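PDB 5FJQ: carbohydrate binding protein, putative, cpb33A from Cellvibrio japonicus, which is, in this chain, the copper-binding lytic polysaccharide monooxygenase domain of a longer protein that is important for efficient chitin utilization and probably binds carbohydrate. Local coordinates for residues A[35-46]-A[63-73]; A[123-131]-A[142-150]. All coordinates share one frame; numbering follows the deposited sequence.

Contact 1: A[35-46]-A[63-73]; sequences NGGLYTPQEVAV and CSANRANLFGM
A bend at chi3 of Arg67 (68°), in a side chain otherwise extended at chi2, swings its guanidinium across the backbone of residues 43-45. Val44 meets Leu70 through its first torsion: with CG1 trans to the backbone N, CG2 is turned onto Leu70, and Val44 CG2 to Leu70 CD1 measures 3.5 Å, tighter than usual for two methyls. On the other branch, Val44 CG1 rests on Ala65 CB at 3.7 Å.

The guanidinium is held in two ways. At its edge, Arg67 NH1 donates to Ala45 O at 3.1 Å, the acceptor close to the guanidinium plane and the N-H...O angle 156°. Over one face, Glu43 O stands 3.0 Å above the plane and over its centre, too far off the N-H directions for a hydrogen bond. The Glu43 carboxylate adds a long salt bridge, Glu43 OE2 to Arg67 NH2 at 3.7 Å, its plane turned 62° from the guanidinium.

At the other end, Gly37 N donates to Asn69 O (2.7 Å), approaching from above the carbonyl plane. Leu70 CD2 lies against Gly37 C, and the Asn69 amide against Gly37 CA, so the backbone of Gly37 is close against both side chains. Leu38 CD2 reaches Met73 SD at 4.1 Å.

Two loops with short 3-10 segments are thus joined beside the copper site: Glu43 approaches the copper ligand His1, and Cys63 is disulfide-bonded to Cys174 of strand 169-178. The polar chemistry implies that Arg67, which binds one backbone oxygen, Ala45 O, and packs its face on another, Glu43 O, probably holds the path of residues 43-45.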
loop_
_atom_site.group_PDB
_atom_site.type_symbol
_atom_site.label_atom_id
_atom_site.label_comp_id
_atom_site.label_asym_id
_atom_site.label_seq_id
_atom_site.Cartn_x
_atom_site.Cartn_y
_atom_site.Cartn_z
ATOM N N ASN A 35 -0.166 15.760 -0.098
ATOM C CA ASN A 35 -0.931 14.830 0.701
ATOM C C ASN A 35 -2.453 15.078 0.697
ATOM O O ASN A 35 -3.134 14.539 1.535
ATOM C CB ASN A 35 -0.457 14.824 2.142
ATOM C CG ASN A 35 -1.047 15.996 2.983
ATOM O OD1 ASN A 35 -1.574 17.027 2.429
ATOM N ND2 ASN A 35 -0.910 15.878 4.309
ATOM N N GLY A 36 -2.978 15.919 -0.193
ATOM C CA GLY A 36 -4.417 16.196 -0.066
ATOM C C GLY A 36 -5.202 14.943 -0.529
ATOM O O GLY A 36 -6.397 14.807 -0.264
ATOM N N GLY A 37 -4.541 14.024 -1.251
ATOM C CA GLY A 37 -5.204 12.708 -1.473
ATOM C C GLY A 37 -5.441 11.877 -0.200
ATOM O O GLY A 37 -5.969 10.768 -0.259
ATOM N N LEU A 38 -5.002 12.360 0.962
ATOM C CA LEU A 38 -5.125 11.564 2.172
ATOM C C LEU A 38 -6.552 11.518 2.665
ATOM O O LEU A 38 -6.879 10.675 3.530
ATOM C CB LEU A 38 -4.181 12.029 3.300
ATOM C CG LEU A 38 -2.662 11.808 3.216
ATOM C CD1 LEU A 38 -1.965 12.518 4.353
ATOM C CD2 LEU A 38 -2.385 10.319 3.253
ATOM N N TYR A 39 -7.402 12.402 2.137
ATOM C CA TYR A 39 -8.855 12.399 2.448
ATOM C C TYR A 39 -9.576 11.239 1.749
ATOM O O TYR A 39 -10.755 10.931 2.013
ATOM C CB TYR A 39 -9.470 13.705 1.892
ATOM C CG TYR A 39 -9.298 14.813 2.852
ATOM C CD1 TYR A 39 -10.108 14.902 4.019
ATOM C CD2 TYR A 39 -8.287 15.735 2.675
ATOM C CE1 TYR A 39 -9.896 15.924 4.935
ATOM C CE2 TYR A 39 -8.083 16.753 3.578
ATOM C CZ TYR A 39 -8.900 16.854 4.681
ATOM O OH TYR A 39 -8.626 17.876 5.538
ATOM N N THR A 40 -8.908 10.670 0.734
ATOM C CA THR A 40 -9.581 9.650 -0.109
ATOM C C THR A 40 -8.643 8.428 -0.267
ATOM O O THR A 40 -8.239 8.067 -1.374
ATOM C CB THR A 40 -9.980 10.188 -1.512
ATOM O OG1 THR A 40 -8.825 10.668 -2.149
ATOM C CG2 THR A 40 -11.008 11.291 -1.488
ATOM N N PRO A 41 -8.258 7.827 0.871
ATOM C CA PRO A 41 -7.361 6.665 0.969
ATOM C C PRO A 41 -7.783 5.449 0.120
ATOM O O PRO A 41 -6.913 4.648 -0.297
ATOM C CB PRO A 41 -7.417 6.335 2.459
ATOM C CG PRO A 41 -8.762 6.848 2.915
ATOM C CD PRO A 41 -8.813 8.187 2.184
ATOM N N GLN A 42 -9.072 5.374 -0.187
ATOM C CA GLN A 42 -9.706 4.288 -0.966
ATOM C C GLN A 42 -9.477 4.381 -2.497
ATOM O O GLN A 42 -9.859 3.478 -3.271
ATOM C CB GLN A 42 -11.213 4.247 -0.654
ATOM C CG GLN A 42 -12.032 5.387 -1.251
ATOM C CD GLN A 42 -12.045 6.662 -0.371
ATOM O OE1 GLN A 42 -11.178 6.867 0.514
ATOM N NE2 GLN A 42 -13.057 7.510 -0.585
ATOM N N GLU A 43 -8.857 5.494 -2.900
ATOM C CA GLU A 43 -8.702 5.895 -4.248
ATOM C C GLU A 43 -7.246 5.968 -4.721
ATOM O O GLU A 43 -6.911 6.832 -5.532
ATOM C CB GLU A 43 -9.226 7.289 -4.275
ATOM C CG GLU A 43 -9.908 7.684 -5.503
ATOM C CD GLU A 43 -10.871 8.793 -5.173
ATOM O OE1 GLU A 43 -11.952 8.469 -4.594
ATOM O OE2 GLU A 43 -10.518 9.962 -5.430
ATOM N N VAL A 44 -6.362 5.140 -4.202
ATOM C CA VAL A 44 -4.994 5.200 -4.676
ATOM C C VAL A 44 -5.042 4.250 -5.855
ATOM O O VAL A 44 -4.709 3.049 -5.746
ATOM C CB VAL A 44 -3.957 4.846 -3.547
ATOM C CG1 VAL A 44 -2.537 4.894 -4.029
ATOM C CG2 VAL A 44 -4.091 5.751 -2.328
ATOM N N ALA A 45 -5.494 4.788 -6.996
ATOM C CA ALA A 45 -6.132 3.966 -8.052
ATOM C C ALA A 45 -5.526 4.220 -9.399
ATOM O O ALA A 45 -5.111 5.338 -9.674
ATOM C CB ALA A 45 -7.640 4.231 -8.131
ATOM N N VAL A 46 -5.528 3.216 -10.262
ATOM C CA VAL A 46 -5.124 3.423 -11.665
ATOM C C VAL A 46 -6.173 2.789 -12.535
ATOM O O VAL A 46 -6.404 1.594 -12.432
ATOM C CB VAL A 46 -3.730 2.850 -11.979
ATOM C CG1 VAL A 46 -3.387 2.980 -13.434
ATOM C CG2 VAL A 46 -2.613 3.576 -11.232
ATOM N N CYS A 63 3.784 4.131 -3.956
ATOM C CA CYS A 63 2.882 4.495 -2.863
ATOM C C CYS A 63 1.803 5.518 -3.198
ATOM O O CYS A 63 0.777 5.556 -2.508
ATOM C CB CYS A 63 3.717 4.964 -1.664
ATOM S SG CYS A 63 4.805 3.714 -0.910
ATOM N N SER A 64 2.029 6.384 -4.187
ATOM C CA SER A 64 1.023 7.360 -4.644
ATOM C C SER A 64 0.237 6.850 -5.856
ATOM O O SER A 64 -0.623 7.559 -6.366
ATOM C CB SER A 64 1.701 8.672 -5.084
ATOM O OG SER A 64 2.787 8.407 -6.002
ATOM N N ALA A 65 0.597 5.651 -6.337
ATOM C CA ALA A 65 0.107 5.148 -7.625
ATOM C C ALA A 65 0.252 6.281 -8.675
ATOM O O ALA A 65 -0.569 6.413 -9.543
ATOM C CB ALA A 65 -1.335 4.696 -7.495
ATOM N N ASN A 66 1.276 7.126 -8.495
ATOM C CA ASN A 66 1.612 8.254 -9.384
ATOM C C ASN A 66 0.583 9.391 -9.388
ATOM O O ASN A 66 0.503 10.198 -10.344
ATOM C CB ASN A 66 1.930 7.766 -10.812
ATOM C CG ASN A 66 2.763 8.765 -11.612
ATOM O OD1 ASN A 66 3.591 9.507 -11.061
ATOM N ND2 ASN A 66 2.591 8.741 -12.933
ATOM N N ARG A 67 -0.171 9.495 -8.287
ATOM C CA ARG A 67 -1.107 10.573 -8.118
ATOM C C ARG A 67 -0.476 11.699 -7.319
ATOM O O ARG A 67 0.026 11.449 -6.244
ATOM C CB ARG A 67 -2.336 10.034 -7.401
ATOM C CG ARG A 67 -2.974 8.947 -8.276
ATOM C CD ARG A 67 -3.974 8.099 -7.592
ATOM N NE ARG A 67 -5.141 8.897 -7.260
ATOM C CZ ARG A 67 -6.361 8.786 -7.814
ATOM N NH1 ARG A 67 -6.648 7.877 -8.755
ATOM N NH2 ARG A 67 -7.348 9.567 -7.371
ATOM N N ALA A 68 -0.504 12.937 -7.832
ATOM C CA ALA A 68 0.308 13.978 -7.217
ATOM C C ALA A 68 -0.093 14.353 -5.772
ATOM O O ALA A 68 0.751 14.721 -4.920
ATOM C CB ALA A 68 0.361 15.218 -8.144
ATOM N N ASN A 69 -1.387 14.356 -5.513
ATOM C CA ASN A 69 -1.900 14.685 -4.185
ATOM C C ASN A 69 -1.540 13.571 -3.103
ATOM O O ASN A 69 -2.001 13.634 -1.966
ATOM C CB ASN A 69 -3.430 14.998 -4.261
ATOM C CG ASN A 69 -4.311 13.766 -4.542
ATOM O OD1 ASN A 69 -3.883 12.603 -4.382
ATOM N ND2 ASN A 69 -5.605 14.011 -4.808
ATOM N N LEU A 70 -0.708 12.599 -3.483
ATOM C CA LEU A 70 -0.159 11.596 -2.564
ATOM C C LEU A 70 1.364 11.434 -2.726
ATOM O O LEU A 70 1.960 10.521 -2.166
ATOM C CB LEU A 70 -0.790 10.230 -2.793
ATOM C CG LEU A 70 -2.299 10.114 -2.588
ATOM C CD1 LEU A 70 -2.796 8.846 -3.245
ATOM C CD2 LEU A 70 -2.722 10.185 -1.088
ATOM N N PHE A 71 1.973 12.299 -3.503
ATOM C CA PHE A 71 3.433 12.280 -3.701
ATOM C C PHE A 71 4.223 12.298 -2.362
ATOM O O PHE A 71 5.350 11.869 -2.316
ATOM C CB PHE A 71 3.847 13.441 -4.586
ATOM C CG PHE A 71 3.728 13.170 -6.076
ATOM C CD1 PHE A 71 3.165 11.961 -6.576
ATOM C CD2 PHE A 71 4.112 14.163 -6.989
ATOM C CE1 PHE A 71 3.046 11.730 -7.952
ATOM C CE2 PHE A 71 3.994 13.941 -8.366
ATOM C CZ PHE A 71 3.456 12.719 -8.841
ATOM N N GLY A 72 3.580 12.728 -1.259
ATOM C CA GLY A 72 4.186 12.777 0.061
ATOM C C GLY A 72 4.425 11.320 0.523
ATOM O O GLY A 72 5.418 11.020 1.180
ATOM N N MET A 73 3.532 10.439 0.063
ATOM C CA MET A 73 3.601 8.985 0.291
ATOM C C MET A 73 4.794 8.297 -0.344
ATOM O O MET A 73 5.136 7.163 0.084
ATOM C CB MET A 73 2.273 8.262 -0.086
ATOM C CG MET A 73 1.028 8.767 0.666
ATOM S SD MET A 73 1.130 8.471 2.441
ATOM C CE MET A 73 1.774 10.039 3.001
#

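Contact 2: A[123-131]-A[142-150]; sequences SDLQLIHDS and HNVILPYRT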
loop_
_atom_site.group_PDB
_atom_site.type_symbol
_atom_site.label_atom_id
_atom_site.label_comp_id
_atom_site.label_asym_id
_atom_site.label_seq_id
_atom_site.Cartn_x
_atom_site.Cartn_y
_atom_site.Cartn_z
ATOM N N SER A 123 11.568 -3.210 -8.540
ATOM C CA SER A 123 12.623 -4.187 -8.332
ATOM C C SER A 123 12.878 -4.476 -6.806
ATOM O O SER A 123 13.535 -5.442 -6.467
ATOM C CB SER A 123 13.901 -3.714 -9.044
ATOM O OG SER A 123 14.362 -2.492 -8.474
ATOM N N ASP A 124 12.334 -3.642 -5.918
ATOM C CA ASP A 124 12.489 -3.812 -4.455
ATOM C C ASP A 124 11.530 -4.844 -3.795
ATOM O O ASP A 124 11.644 -5.096 -2.591
ATOM C CB ASP A 124 12.246 -2.498 -3.713
ATOM C CG ASP A 124 13.367 -1.482 -3.852
ATOM O OD1 ASP A 124 14.553 -1.838 -3.908
ATOM O OD2 ASP A 124 13.084 -0.266 -3.855
ATOM N N LEU A 125 10.596 -5.414 -4.569
ATOM C CA LEU A 125 9.456 -6.121 -4.045
ATOM C C LEU A 125 9.569 -7.591 -4.389
ATOM O O LEU A 125 9.943 -7.979 -5.475
ATOM C CB LEU A 125 8.165 -5.598 -4.639
ATOM C CG LEU A 125 7.836 -4.188 -4.200
ATOM C CD1 LEU A 125 6.511 -3.931 -4.876
ATOM C CD2 LEU A 125 7.746 -4.182 -2.648
ATOM N N GLN A 126 9.337 -8.392 -3.392
ATOM C CA GLN A 126 9.262 -9.849 -3.542
ATOM C C GLN A 126 7.809 -10.205 -3.301
ATOM O O GLN A 126 7.256 -9.780 -2.264
ATOM C CB GLN A 126 10.127 -10.421 -2.430
ATOM C CG GLN A 126 9.882 -11.852 -2.050
ATOM C CD GLN A 126 11.068 -12.344 -1.287
ATOM O OE1 GLN A 126 11.192 -12.135 -0.065
ATOM N NE2 GLN A 126 11.999 -12.946 -2.014
ATOM N N LEU A 127 7.193 -11.014 -4.169
ATOM C CA LEU A 127 5.838 -11.548 -3.853
ATOM C C LEU A 127 5.709 -12.407 -2.574
ATOM O O LEU A 127 6.361 -13.456 -2.408
ATOM C CB LEU A 127 5.293 -12.393 -4.997
ATOM C CG LEU A 127 3.815 -12.781 -4.941
ATOM C CD1 LEU A 127 2.871 -11.560 -5.135
ATOM C CD2 LEU A 127 3.535 -13.836 -6.002
ATOM N N ILE A 128 4.797 -12.017 -1.678
ATOM C CA ILE A 128 4.674 -12.790 -0.498
ATOM C C ILE A 128 3.263 -13.402 -0.307
ATOM O O ILE A 128 3.094 -14.323 0.511
ATOM C CB ILE A 128 5.300 -12.124 0.752
ATOM C CG1 ILE A 128 4.647 -10.762 1.116
ATOM C CG2 ILE A 128 6.853 -12.143 0.625
ATOM C CD1 ILE A 128 4.771 -10.409 2.604
ATOM N N HIS A 129 2.304 -12.913 -1.101
ATOM C CA HIS A 129 0.951 -13.423 -1.024
ATOM C C HIS A 129 0.136 -13.119 -2.275
ATOM O O HIS A 129 0.192 -11.986 -2.843
ATOM C CB HIS A 129 0.219 -12.865 0.244
ATOM C CG HIS A 129 -1.125 -13.477 0.485
ATOM N ND1 HIS A 129 -1.277 -14.686 1.144
ATOM C CD2 HIS A 129 -2.378 -13.083 0.127
ATOM C CE1 HIS A 129 -2.562 -14.990 1.206
ATOM N NE2 HIS A 129 -3.251 -14.035 0.607
ATOM N N ASP A 130 -0.728 -14.073 -2.616
ATOM C CA ASP A 130 -1.689 -13.905 -3.710
ATOM C C ASP A 130 -2.990 -14.536 -3.258
ATOM O O ASP A 130 -3.080 -15.754 -2.873
ATOM C CB ASP A 130 -1.129 -14.498 -5.018
ATOM C CG ASP A 130 -2.010 -14.258 -6.220
ATOM O OD1 ASP A 130 -3.227 -14.131 -6.125
ATOM O OD2 ASP A 130 -1.472 -14.195 -7.317
ATOM N N SER A 131 -4.021 -13.701 -3.232
ATOM C CA SER A 131 -5.224 -14.150 -2.636
ATOM C C SER A 131 -6.102 -14.865 -3.649
ATOM O O SER A 131 -7.077 -15.412 -3.294
ATOM C CB SER A 131 -5.986 -13.002 -2.023
ATOM O OG SER A 131 -6.717 -12.321 -3.021
ATOM N N HIS A 142 -6.707 -11.107 4.189
ATOM C CA HIS A 142 -5.676 -11.977 3.677
ATOM C C HIS A 142 -4.705 -12.271 4.820
ATOM O O HIS A 142 -4.140 -11.386 5.407
ATOM C CB HIS A 142 -5.030 -11.260 2.497
ATOM C CG HIS A 142 -6.039 -10.742 1.526
ATOM N ND1 HIS A 142 -6.241 -9.392 1.304
ATOM C CD2 HIS A 142 -6.944 -11.388 0.759
ATOM C CE1 HIS A 142 -7.227 -9.234 0.437
ATOM N NE2 HIS A 142 -7.649 -10.428 0.064
ATOM N N ASN A 143 -4.581 -13.549 5.181
ATOM C CA ASN A 143 -3.604 -13.909 6.151
ATOM C C ASN A 143 -2.230 -14.150 5.546
ATOM O O ASN A 143 -1.949 -15.296 5.179
ATOM C CB ASN A 143 -4.005 -15.228 6.735
ATOM C CG ASN A 143 -4.439 -15.104 8.166
ATOM O OD1 ASN A 143 -5.358 -14.310 8.489
ATOM N ND2 ASN A 143 -3.785 -15.883 9.047
ATOM N N VAL A 144 -1.378 -13.138 5.545
ATOM C CA VAL A 144 -0.165 -13.091 4.682
ATOM C C VAL A 144 0.880 -13.729 5.518
ATOM O O VAL A 144 0.909 -13.474 6.745
ATOM C CB VAL A 144 0.230 -11.621 4.395
ATOM C CG1 VAL A 144 1.534 -11.504 3.588
ATOM C CG2 VAL A 144 -0.917 -10.948 3.671
ATOM N N ILE A 145 1.692 -14.631 4.949
ATOM C CA ILE A 145 2.749 -15.174 5.771
ATOM C C ILE A 145 3.997 -14.271 5.614
ATOM O O ILE A 145 4.603 -14.185 4.521
ATOM C CB ILE A 145 3.035 -16.697 5.522
ATOM C CG1 ILE A 145 1.777 -17.586 5.607
ATOM C CG2 ILE A 145 4.228 -17.212 6.327
ATOM C CD1 ILE A 145 0.806 -17.351 6.761
ATOM N N LEU A 146 4.375 -13.573 6.683
ATOM C CA LEU A 146 5.549 -12.672 6.642
ATOM C C LEU A 146 6.804 -13.510 6.710
ATOM O O LEU A 146 6.920 -14.406 7.600
ATOM C CB LEU A 146 5.514 -11.661 7.779
ATOM C CG LEU A 146 4.237 -10.833 7.768
ATOM C CD1 LEU A 146 4.017 -10.185 9.149
ATOM C CD2 LEU A 146 4.195 -9.818 6.635
ATOM N N PRO A 147 7.737 -13.276 5.760
ATOM C CA PRO A 147 8.978 -14.035 5.790
ATOM C C PRO A 147 9.894 -13.553 6.917
ATOM O O PRO A 147 9.631 -12.500 7.526
ATOM C CB PRO A 147 9.602 -13.735 4.415
ATOM C CG PRO A 147 9.162 -12.312 4.112
ATOM C CD PRO A 147 7.756 -12.206 4.721
ATOM N N TYR A 148 10.964 -14.291 7.215
ATOM C CA TYR A 148 11.950 -13.759 8.174
ATOM C C TYR A 148 12.500 -12.399 7.726
ATOM O O TYR A 148 13.090 -12.289 6.659
ATOM C CB TYR A 148 13.109 -14.741 8.397
ATOM C CG TYR A 148 14.065 -14.257 9.433
ATOM C CD1 TYR A 148 13.752 -14.375 10.792
ATOM C CD2 TYR A 148 15.261 -13.635 9.069
ATOM C CE1 TYR A 148 14.627 -13.922 11.784
ATOM C CE2 TYR A 148 16.150 -13.174 10.047
ATOM C CZ TYR A 148 15.824 -13.314 11.401
ATOM O OH TYR A 148 16.697 -12.845 12.385
ATOM N N ARG A 149 12.366 -11.392 8.595
ATOM C CA ARG A 149 12.971 -10.089 8.404
ATOM C C ARG A 149 13.355 -9.552 9.785
ATOM O O ARG A 149 12.889 -10.077 10.803
ATOM C CB ARG A 149 11.979 -9.095 7.727
ATOM C CG ARG A 149 11.563 -9.332 6.253
ATOM C CD ARG A 149 12.744 -9.314 5.293
ATOM N NE ARG A 149 12.342 -9.326 3.885
ATOM C CZ ARG A 149 12.256 -10.431 3.141
ATOM N NH1 ARG A 149 12.529 -11.608 3.689
ATOM N NH2 ARG A 149 11.876 -10.367 1.880
ATOM N N THR A 150 14.238 -8.555 9.829
ATOM C CA THR A 150 14.392 -7.699 11.010
ATOM C C THR A 150 14.289 -6.280 10.438
ATOM O O THR A 150 14.487 -6.103 9.241
ATOM C CB THR A 150 15.784 -7.840 11.677
ATOM O OG1 THR A 150 16.773 -7.517 10.697
ATOM C CG2 THR A 150 16.064 -9.265 12.101
HETATM O O HOH W 1 12.250 -13.846 2.063
HETATM O O HOH W 2 1.234 -15.541 2.152
HETATM O O HOH W 3 4.866 -15.725 2.001
#
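Side-chain packing with water bridges, rather than direct backbone pairing, joins strand 126-130 to strand 139-146 at the margin of two facing sheets. The short axes approach to 6.3 Å at 146° between their directions, and no backbone-to-backbone hydrogen bond crosses the gap. Ile128 supplies the apolar centre: its CD1 meets Val144 CG1 at 3.6 Å, with the side chains at about a right angle, and touches Leu146 CD2 and Pro147 CD as well. Beside it, Val144 CG2 lies over one face of the His129 ring, whose far end, NE2, comes to 3.8 Å from His142 CB.

The strands belong to different sheets of the beta-sandwich core of this monooxygenase family: 126-130 pairs with 102-109, whereas 139-146 pairs with 88-96. Ile128 and His129 both face Tyr107 in a classic beta bulge, and both CB atoms point to the opposing segment.

Two waters bridge the backbones. One donates to Ile128 O, accepts from Ile145 N and lies in the His129 ring plane, 2.8 Å from His129 ND1; the other donates to both Ile128 O and Ile145 O. Further along, Gln126 reaches out with CG trans to its backbone N (chi1 160°), and Arg149 NH2 donates to Gln126 OE1 at 2.7 Å, in the guanidinium plane, although the amide is turned 55° from that plane. A third water links OE1 to Arg149 NH1, which also donates to Tyr148 O. Pro147 CG covers part of one guanidinium face, 3.4 Å above it, and Arg149 NE is bonded to Thr110 O.

Overall arrangement
Both segments of contact 1 precede those of contact 2 in sequence, and the centre of the chain lies between the two contacts, whose own centres are 23 Å apart and nearest atoms about 9 Å apart. Both reach the mixed sheet: strand 45-47 pairs with 169-178, and successive pairings with 152-161 and 102-109 lead to 126-130. Contact 2 also takes in strand 139-146, an outermost strand of the separate three-stranded sheet. Contact 1 joins loops next to the copper site, the side chain of Ala45 being about 8 Å from that of the copper ligand His100, whereas contact 2 ties the two sheets together farther off, with the side chain of His142 about 12 Å from that of His100.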